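Local coordinates for petrobactin-binding protein YclQ (Bacillus subtilis subsp. subtilis str. 168, PDB 3GFV) that binds iron-free and ferric petrobactin, and the precursor 3,4-dihydroxybenzoic acid, as the solute-binding component of the YclNOPQ ABC importer for this siderophore, at residues K35-F40 against D95-I100; L48-L53 against G279-M284; P86-V91 against Y109-K114. One frame throughout, in Å; residues are numbered along the deposited sequence.

Interactions 1 and 3 belong to the same lobe and touch each other: the parallel strands joined at 35-40 and 95-100 carry, on one face, the two helices that meet at 86-91 and 109-114. Interaction 1 is mostly buried and relies on backbone hydrogen bonds, with a carboxylate closing its exposed end. Interaction 3 has no hydrogen bond across it but aromatic and aliphatic packing, with a surface glutamate's carboxylate laid over one ring. Interaction 2 lies nearer the centre of the chain, where helix 42-50, which follows strand 37-39, ends against the start of helix 281-296; there two acids meet beside a leucine contact. Leu48 packs on Val39, so interactions 1 and 2 also touch.

Interaction 1 (K35-F40 against D95-I100); sequences KKVVVF and DPDLII
Strands 37-39 and 98-100 run parallel, their axes 4.8 Å apart at closest approach and 13° from alignment, with Val37, Val38 and Val39 in register with Leu98, Ile99 and Ile100. They are neighbours in the five-stranded parallel sheet of one lobe of the periplasmic binding protein fold, strand 37-39 being central in the order 3-2-1-4-5. Val38 takes both backbone bonds of its pair, giving its N to Leu98 O and receiving Ile100 N on its O at 2.9 Å; Phe40 N then continues the pattern to Ile100 O. At its other edge strand 37-39 bonds through Val37 and Val39 to Ala58 and Gly59; strand 98-101 bonds through Ile99 to Ile119 on its own far side.

On the face with Val37 and Val39, the side chains of Val37 and Leu98 lie side by side, and Val37 CG1 also meets Ile100 CD1 at 4.1 Å; helix 42-50 covers Val39 and Ile100. On the other face Val38 CG2 rests 3.7 Å from Pro96 CB, and Ile99 packs against Phe112 and Ile115 of helix 109-115.

Before the strands begin, Asp97 takes over the pairing. Its CG sits between backbone N and carbonyl carbon (chi1 50°), which turns the carboxylate back over two consecutive amides of 35-40. Lys36 N reaches Asp97 OD1 at 2.9 Å on the syn side, out of the carboxylate plane, while Asp97 N itself donates to Lys36 O. The straightest bond of the contact is that of Lys35 N to the syn lone pair of Asp97 OD2, 2.8 Å long with 175° at the hydrogen.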
loop_
_atom_site.group_PDB
_atom_site.type_symbol
_atom_site.label_atom_id
_atom_site.label_comp_id
_atom_site.label_asym_id
_atom_site.label_seq_id
_atom_site.Cartn_x
_atom_site.Cartn_y
_atom_site.Cartn_z
ATOM N N LYS A 35 17.816 14.220 -9.362
ATOM C CA LYS A 35 17.253 14.309 -10.708
ATOM C C LYS A 35 17.068 12.961 -11.397
ATOM O O LYS A 35 16.415 12.882 -12.433
ATOM C CB LYS A 35 18.186 15.161 -11.588
ATOM C CG LYS A 35 18.501 16.520 -11.011
ATOM C CD LYS A 35 17.230 17.335 -10.843
ATOM C CE LYS A 35 17.555 18.764 -10.415
ATOM N NZ LYS A 35 16.338 19.396 -9.855
ATOM N N LYS A 36 17.659 11.909 -10.843
ATOM C CA LYS A 36 17.580 10.583 -11.450
ATOM C C LYS A 36 17.262 9.536 -10.382
ATOM O O LYS A 36 18.139 8.794 -9.910
ATOM C CB LYS A 36 18.886 10.229 -12.165
ATOM C CG LYS A 36 19.260 11.222 -13.261
ATOM C CD LYS A 36 20.110 10.591 -14.364
ATOM C CE LYS A 36 21.503 10.230 -13.885
ATOM N NZ LYS A 36 22.194 11.365 -13.224
ATOM N N VAL A 37 15.994 9.465 -10.013
ATOM C CA VAL A 37 15.591 8.619 -8.907
ATOM C C VAL A 37 14.988 7.304 -9.422
ATOM O O VAL A 37 14.112 7.304 -10.289
ATOM C CB VAL A 37 14.581 9.378 -8.003
ATOM C CG1 VAL A 37 14.230 8.538 -6.767
ATOM C CG2 VAL A 37 15.164 10.719 -7.575
ATOM N N VAL A 38 15.498 6.180 -8.907
ATOM C CA VAL A 38 14.962 4.870 -9.231
ATOM C C VAL A 38 14.085 4.452 -8.058
ATOM O O VAL A 38 14.520 4.501 -6.912
ATOM C CB VAL A 38 16.110 3.835 -9.457
ATOM C CG1 VAL A 38 15.554 2.408 -9.544
ATOM C CG2 VAL A 38 16.863 4.179 -10.712
ATOM N N VAL A 39 12.845 4.060 -8.343
ATOM C CA VAL A 39 11.864 3.867 -7.283
ATOM C C VAL A 39 11.286 2.457 -7.344
ATOM O O VAL A 39 10.650 2.086 -8.332
ATOM C CB VAL A 39 10.713 4.884 -7.448
ATOM C CG1 VAL A 39 9.686 4.714 -6.350
ATOM C CG2 VAL A 39 11.273 6.317 -7.470
ATOM N N PHE A 40 11.530 1.682 -6.287
ATOM C CA PHE A 40 11.005 0.325 -6.167
ATOM C C PHE A 40 9.822 0.234 -5.215
ATOM O O PHE A 40 9.342 -0.853 -4.929
ATOM C CB PHE A 40 12.102 -0.648 -5.720
ATOM C CG PHE A 40 12.929 -1.161 -6.856
ATOM C CD1 PHE A 40 14.021 -0.450 -7.307
ATOM C CD2 PHE A 40 12.588 -2.354 -7.491
ATOM C CE1 PHE A 40 14.781 -0.920 -8.383
ATOM C CE2 PHE A 40 13.338 -2.821 -8.557
ATOM C CZ PHE A 40 14.436 -2.093 -8.999
ATOM N N ASP A 95 22.782 5.311 -13.677
ATOM C CA ASP A 95 23.576 6.233 -12.871
ATOM C C ASP A 95 22.679 7.083 -11.970
ATOM O O ASP A 95 22.757 8.328 -11.956
ATOM C CB ASP A 95 24.430 7.137 -13.762
ATOM C CG ASP A 95 25.501 7.875 -12.979
ATOM O OD1 ASP A 95 25.896 7.378 -11.897
ATOM O OD2 ASP A 95 25.944 8.949 -13.442
ATOM N N PRO A 96 21.813 6.419 -11.201
ATOM C CA PRO A 96 20.851 7.187 -10.406
ATOM C C PRO A 96 21.504 7.956 -9.260
ATOM O O PRO A 96 22.586 7.599 -8.800
ATOM C CB PRO A 96 19.923 6.106 -9.856
ATOM C CG PRO A 96 20.784 4.875 -9.788
ATOM C CD PRO A 96 21.747 4.966 -10.939
ATOM N N ASP A 97 20.856 9.020 -8.793
ATOM C CA ASP A 97 21.428 9.751 -7.667
ATOM C C ASP A 97 20.697 9.464 -6.358
ATOM O O ASP A 97 21.131 9.890 -5.294
ATOM C CB ASP A 97 21.558 11.264 -7.959
ATOM C CG ASP A 97 20.278 11.890 -8.507
ATOM O OD1 ASP A 97 19.197 11.272 -8.473
ATOM O OD2 ASP A 97 20.339 13.050 -8.966
ATOM N N LEU A 98 19.613 8.687 -6.452
ATOM C CA LEU A 98 18.873 8.232 -5.271
ATOM C C LEU A 98 18.089 6.963 -5.627
ATOM O O LEU A 98 17.513 6.872 -6.714
ATOM C CB LEU A 98 17.910 9.308 -4.778
ATOM C CG LEU A 98 16.973 8.910 -3.624
ATOM C CD1 LEU A 98 17.729 8.623 -2.338
ATOM C CD2 LEU A 98 15.910 9.991 -3.380
ATOM N N ILE A 99 18.072 5.983 -4.725
ATOM C CA ILE A 99 17.222 4.802 -4.927
ATOM C C ILE A 99 16.287 4.685 -3.730
ATOM O O ILE A 99 16.716 4.840 -2.581
ATOM C CB ILE A 99 18.046 3.507 -5.088
ATOM C CG1 ILE A 99 19.079 3.669 -6.224
ATOM C CG2 ILE A 99 17.113 2.329 -5.382
ATOM C CD1 ILE A 99 20.130 2.522 -6.262
ATOM N N ILE A 100 15.010 4.441 -4.006
ATOM C CA ILE A 100 14.014 4.289 -2.951
ATOM C C ILE A 100 13.504 2.857 -2.987
ATOM O O ILE A 100 13.031 2.380 -4.032
ATOM C CB ILE A 100 12.824 5.234 -3.150
ATOM C CG1 ILE A 100 13.269 6.698 -3.023
ATOM C CG2 ILE A 100 11.657 4.863 -2.180
ATOM C CD1 ILE A 100 12.152 7.698 -3.356
#

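Interaction 2 (L48-L53 against G279-M284); sequences LDKLGL and GGLESM
Asp49 and Glu282 meet carboxylate to carboxylate, their side chains crossing at about a right angle and the two planes 84° apart. Asp49 OD2 lies 2.6 Å from Glu282 OE2, a separation so short that one of the acids probably holds a proton and shares it with the other. Two torsions bring them together: Asp49 swings its CG away from its own backbone N (chi1 -178°), and Glu282 runs extended beyond CG (chi2 -177°) to reach Asp49. The other oxygen of the aspartate, OD1, forms a salt bridge with Lys71 and has Asp54 close by as well, so which acid carries the proton is not settled. Glu282 OE2 also comes 3.7 Å from Lys50 CB.

Beside the acids the contact is aliphatic. Lys50 and Leu281 cross at about a right angle, the lysine touching through its stem, with Lys50 CG 4.0 Å from Leu281 CD1, before its chain leads away. Leu281 CD1 also meets Leu51 CD2 at 4.2 Å, and helix 146-170 borders both Lys50 and Leu51.

The junction sets the end of one helix against the start of another. Helix 42-50 closes in a Schellman motif with Gly52 at positive phi, while Gly280 is the N-cap of helix 281-296, whose first amides, Leu281 N and Glu282 N, bond to side chains of Thr47 and Asp46. It is a helix C-terminus to helix N-terminus junction, joining the first and the last helix of this periplasmic binding protein fold.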
loop_
_atom_site.group_PDB
_atom_site.type_symbol
_atom_site.label_atom_id
_atom_site.label_comp_id
_atom_site.label_asym_id
_atom_site.label_seq_id
_atom_site.Cartn_x
_atom_site.Cartn_y
_atom_site.Cartn_z
ATOM N N LEU A 48 5.637 10.990 -5.203
ATOM C CA LEU A 48 6.374 11.812 -6.156
ATOM C C LEU A 48 5.431 12.367 -7.230
ATOM O O LEU A 48 5.508 13.545 -7.595
ATOM C CB LEU A 48 7.509 10.992 -6.776
ATOM C CG LEU A 48 8.644 10.610 -5.833
ATOM C CD1 LEU A 48 9.596 9.622 -6.523
ATOM C CD2 LEU A 48 9.408 11.850 -5.360
ATOM N N ASP A 49 4.520 11.528 -7.724
ATOM C CA ASP A 49 3.586 11.956 -8.758
ATOM C C ASP A 49 2.662 13.067 -8.258
ATOM O O ASP A 49 2.440 14.053 -8.957
ATOM C CB ASP A 49 2.739 10.789 -9.268
ATOM C CG ASP A 49 1.793 11.205 -10.383
ATOM O OD1 ASP A 49 2.276 11.444 -11.512
ATOM O OD2 ASP A 49 0.566 11.306 -10.129
ATOM N N LYS A 50 2.119 12.895 -7.053
ATOM C CA LYS A 50 1.217 13.888 -6.471
ATOM C C LYS A 50 1.920 15.243 -6.321
ATOM O O LYS A 50 1.302 16.308 -6.440
ATOM C CB LYS A 50 0.724 13.404 -5.108
ATOM C CG LYS A 50 -0.216 14.372 -4.394
ATOM C CD LYS A 50 -1.558 14.448 -5.104
ATOM C CE LYS A 50 -2.478 15.493 -4.471
ATOM N NZ LYS A 50 -3.582 15.876 -5.406
ATOM N N LEU A 51 3.221 15.201 -6.063
ATOM C CA LEU A 51 3.994 16.416 -5.838
ATOM C C LEU A 51 4.486 17.014 -7.156
ATOM O O LEU A 51 5.207 18.004 -7.154
ATOM C CB LEU A 51 5.182 16.126 -4.921
ATOM C CG LEU A 51 4.785 15.573 -3.554
ATOM C CD1 LEU A 51 6.013 15.200 -2.750
ATOM C CD2 LEU A 51 3.934 16.580 -2.809
ATOM N N GLY A 52 4.096 16.405 -8.273
ATOM C CA GLY A 52 4.494 16.887 -9.585
ATOM C C GLY A 52 5.955 16.630 -9.896
ATOM O O GLY A 52 6.613 17.446 -10.534
ATOM N N LEU A 53 6.479 15.492 -9.453
ATOM C CA LEU A 53 7.899 15.208 -9.641
ATOM C C LEU A 53 8.170 14.060 -10.612
ATOM O O LEU A 53 9.213 13.424 -10.514
ATOM C CB LEU A 53 8.558 14.878 -8.300
ATOM C CG LEU A 53 8.606 16.043 -7.306
ATOM C CD1 LEU A 53 8.891 15.531 -5.911
ATOM C CD2 LEU A 53 9.661 17.066 -7.748
ATOM N N GLY A 279 0.645 3.306 0.864
ATOM C CA GLY A 279 1.610 4.028 1.678
ATOM C C GLY A 279 2.026 5.351 1.077
ATOM O O GLY A 279 2.865 6.021 1.659
ATOM N N GLY A 280 1.426 5.728 -0.052
ATOM C CA GLY A 280 1.700 7.005 -0.695
ATOM C C GLY A 280 0.519 7.953 -0.646
ATOM O O GLY A 280 -0.582 7.577 -0.262
ATOM N N LEU A 281 0.732 9.209 -1.025
ATOM C CA LEU A 281 -0.350 10.190 -0.933
ATOM C C LEU A 281 -1.535 9.817 -1.833
ATOM O O LEU A 281 -2.684 9.996 -1.458
ATOM C CB LEU A 281 0.148 11.595 -1.285
ATOM C CG LEU A 281 1.269 12.159 -0.407
ATOM C CD1 LEU A 281 1.697 13.526 -0.952
ATOM C CD2 LEU A 281 0.876 12.261 1.078
ATOM N N GLU A 282 -1.266 9.283 -3.018
ATOM C CA GLU A 282 -2.365 8.964 -3.923
ATOM C C GLU A 282 -3.046 7.663 -3.525
ATOM O O GLU A 282 -4.272 7.590 -3.470
ATOM C CB GLU A 282 -1.880 8.862 -5.366
ATOM C CG GLU A 282 -1.227 10.157 -5.836
ATOM C CD GLU A 282 -0.786 10.155 -7.287
ATOM O OE1 GLU A 282 -0.700 9.077 -7.893
ATOM O OE2 GLU A 282 -0.517 11.272 -7.815
ATOM N N SER A 283 -2.246 6.638 -3.249
ATOM C CA SER A 283 -2.824 5.345 -2.893
ATOM C C SER A 283 -3.637 5.463 -1.598
ATOM O O SER A 283 -4.721 4.891 -1.500
ATOM C CB SER A 283 -1.766 4.226 -2.824
ATOM O OG SER A 283 -0.595 4.610 -2.126
HETATM N N MSE A 284 -3.151 6.244 -0.628
HETATM C CA MSE A 284 -3.895 6.390 0.624
HETATM C C MSE A 284 -5.239 7.073 0.338
HETATM O O MSE A 284 -6.290 6.672 0.857
HETATM C CB MSE A 284 -3.082 7.189 1.637
HETATM C CG MSE A 284 -3.849 7.637 2.860
HETATM SE SE MSE A 284 -4.522 6.168 3.998
HETATM C CE MSE A 284 -2.970 5.839 5.109
#

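Interaction 3 (P86-V91 against Y109-K114)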
loop_
_atom_site.group_PDB
_atom_site.type_symbol
_atom_site.label_atom_id
_atom_site.label_comp_id
_atom_site.label_asym_id
_atom_site.label_seq_id
_atom_site.Cartn_x
_atom_site.Cartn_y
_atom_site.Cartn_z
ATOM N N PRO A 86 14.753 -7.189 -8.965
ATOM C CA PRO A 86 15.311 -5.985 -9.581
ATOM C C PRO A 86 16.341 -6.322 -10.648
ATOM O O PRO A 86 17.116 -7.282 -10.518
ATOM C CB PRO A 86 15.990 -5.262 -8.401
ATOM C CG PRO A 86 15.290 -5.801 -7.175
ATOM C CD PRO A 86 15.028 -7.241 -7.518
ATOM N N ASP A 87 16.328 -5.550 -11.726
ATOM C CA ASP A 87 17.360 -5.665 -12.741
ATOM C C ASP A 87 18.491 -4.741 -12.297
ATOM O O ASP A 87 18.534 -3.570 -12.673
ATOM C CB ASP A 87 16.799 -5.233 -14.097
ATOM C CG ASP A 87 17.813 -5.351 -15.226
ATOM O OD1 ASP A 87 19.016 -5.534 -14.961
ATOM O OD2 ASP A 87 17.396 -5.259 -16.396
ATOM N N PHE A 88 19.396 -5.274 -11.479
ATOM C CA PHE A 88 20.431 -4.458 -10.854
ATOM C C PHE A 88 21.378 -3.819 -11.874
ATOM O O PHE A 88 21.831 -2.695 -11.696
ATOM C CB PHE A 88 21.224 -5.295 -9.849
ATOM C CG PHE A 88 20.462 -5.607 -8.587
ATOM C CD1 PHE A 88 20.374 -4.661 -7.572
ATOM C CD2 PHE A 88 19.835 -6.838 -8.417
ATOM C CE1 PHE A 88 19.674 -4.944 -6.411
ATOM C CE2 PHE A 88 19.123 -7.131 -7.250
ATOM C CZ PHE A 88 19.046 -6.171 -6.244
ATOM N N ASP A 89 21.697 -4.538 -12.946
ATOM C CA ASP A 89 22.567 -3.953 -13.960
ATOM C C ASP A 89 21.924 -2.735 -14.606
ATOM O O ASP A 89 22.592 -1.727 -14.881
ATOM C CB ASP A 89 22.875 -4.982 -15.052
ATOM C CG ASP A 89 23.912 -6.004 -14.623
ATOM O OD1 ASP A 89 24.430 -5.910 -13.495
ATOM O OD2 ASP A 89 24.236 -6.890 -15.441
ATOM N N LYS A 90 20.629 -2.838 -14.887
ATOM C CA LYS A 90 19.922 -1.718 -15.476
ATOM C C LYS A 90 19.863 -0.544 -14.501
ATOM O O LYS A 90 20.057 0.610 -14.900
ATOM C CB LYS A 90 18.516 -2.118 -15.887
ATOM C CG LYS A 90 17.787 -1.016 -16.633
ATOM C CD LYS A 90 18.518 -0.686 -17.925
ATOM C CE LYS A 90 17.769 0.363 -18.728
ATOM N NZ LYS A 90 18.327 0.497 -20.105
ATOM N N VAL A 91 19.587 -0.830 -13.231
ATOM C CA VAL A 91 19.622 0.226 -12.207
ATOM C C VAL A 91 20.963 0.986 -12.246
ATOM O O VAL A 91 20.984 2.224 -12.285
ATOM C CB VAL A 91 19.335 -0.303 -10.781
ATOM C CG1 VAL A 91 19.448 0.849 -9.756
ATOM C CG2 VAL A 91 17.943 -0.930 -10.719
ATOM N N TYR A 109 19.264 -4.085 0.329
ATOM C CA TYR A 109 19.703 -2.730 0.700
ATOM C C TYR A 109 21.205 -2.544 0.475
ATOM O O TYR A 109 21.642 -1.541 -0.089
ATOM C CB TYR A 109 19.342 -2.438 2.156
ATOM C CG TYR A 109 19.800 -1.058 2.610
ATOM C CD1 TYR A 109 19.186 0.088 2.118
ATOM C CD2 TYR A 109 20.828 -0.909 3.529
ATOM C CE1 TYR A 109 19.603 1.364 2.529
ATOM C CE2 TYR A 109 21.243 0.357 3.948
ATOM C CZ TYR A 109 20.627 1.483 3.441
ATOM O OH TYR A 109 21.024 2.752 3.860
ATOM N N LYS A 110 22.006 -3.521 0.890
ATOM C CA LYS A 110 23.448 -3.387 0.732
ATOM C C LYS A 110 23.850 -3.287 -0.743
ATOM O O LYS A 110 24.744 -2.518 -1.104
ATOM C CB LYS A 110 24.146 -4.572 1.402
ATOM C CG LYS A 110 25.630 -4.602 1.242
ATOM C CD LYS A 110 26.209 -5.720 2.108
ATOM C CE LYS A 110 27.664 -5.993 1.772
ATOM N NZ LYS A 110 28.229 -6.995 2.713
ATOM N N GLU A 111 23.193 -4.081 -1.591
ATOM C CA GLU A 111 23.501 -4.116 -3.023
ATOM C C GLU A 111 23.120 -2.796 -3.709
ATOM O O GLU A 111 23.854 -2.273 -4.549
ATOM C CB GLU A 111 22.785 -5.304 -3.699
ATOM C CG GLU A 111 23.578 -5.950 -4.832
ATOM C CD GLU A 111 22.855 -7.120 -5.525
ATOM O OE1 GLU A 111 23.061 -7.283 -6.751
ATOM O OE2 GLU A 111 22.102 -7.877 -4.862
ATOM N N PHE A 112 21.957 -2.262 -3.352
ATOM C CA PHE A 112 21.494 -1.012 -3.932
ATOM C C PHE A 112 22.396 0.138 -3.485
ATOM O O PHE A 112 22.698 1.039 -4.268
ATOM C CB PHE A 112 20.062 -0.742 -3.486
ATOM C CG PHE A 112 19.001 -1.450 -4.323
ATOM C CD1 PHE A 112 18.863 -1.164 -5.681
ATOM C CD2 PHE A 112 18.130 -2.365 -3.738
ATOM C CE1 PHE A 112 17.864 -1.780 -6.441
ATOM C CE2 PHE A 112 17.139 -3.000 -4.496
ATOM C CZ PHE A 112 17.004 -2.699 -5.841
ATOM N N SER A 113 22.823 0.093 -2.225
ATOM C CA SER A 113 23.664 1.153 -1.649
ATOM C C SER A 113 25.024 1.277 -2.321
ATOM O O SER A 113 25.628 2.344 -2.287
ATOM C CB SER A 113 23.860 0.959 -0.146
ATOM O OG SER A 113 22.637 1.111 0.547
ATOM N N LYS A 114 25.507 0.188 -2.928
ATOM C CA LYS A 114 26.737 0.243 -3.715
ATOM C C LYS A 114 26.543 1.039 -5.009
ATOM O O LYS A 114 27.501 1.580 -5.563
ATOM C CB LYS A 114 27.258 -1.168 -4.032
ATOM C CG LYS A 114 27.871 -1.893 -2.844
ATOM C CD LYS A 114 28.942 -2.892 -3.295
ATOM C CE LYS A 114 29.664 -3.535 -2.113
ATOM N NZ LYS A 114 28.801 -4.516 -1.397
#
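The ring of Phe112 is the packed centre of this contact, taking Phe88 CE1 over the middle of one face, 3.5 Å above its plane. Phe88 CE1 is 3.5 Å from Phe112 CZ, and the rings meet obliquely, centroids 4.8 Å apart and planes at 45°. With CG anti to the carbonyl carbon (chi1 -73°), the Phe88 ring is directed onto Phe112. Around this pair the aliphatic neighbours are further off: Pro86 CB stands 3.8 Å from Phe112 CZ, and Val91 CG2 approaches the ring edge near its plane, 4.4 Å from Phe112 CE1. Phe112 also meets Phe40, Ile99 and Ile101, which tie it to the sheet.

The segments flank strand 98-101 in sequence, helix 88-93 leading into it and helix 109-115 following, a part of the alternating alpha/beta lobe of the periplasmic binding protein fold. Asp87 N-caps the first helix, its OD1 accepting from Lys90 N.

Toward solvent the contact thins to one exposed side chain, Glu111. Its carboxylate lies flat over the Phe88 ring, the planes only 18° apart, with Glu111 OE1 over the ring centre and 3.6 Å from Phe88 CG. Pro86 CB lies on the opposite face of that ring, toward its rim, so Phe88 is flanked by a proline on one face and a carboxylate on the other. Beyond CG the glutamate chain continues extended, carrying Glu111 OE2 to 3.8 Å from Phe88 CZ.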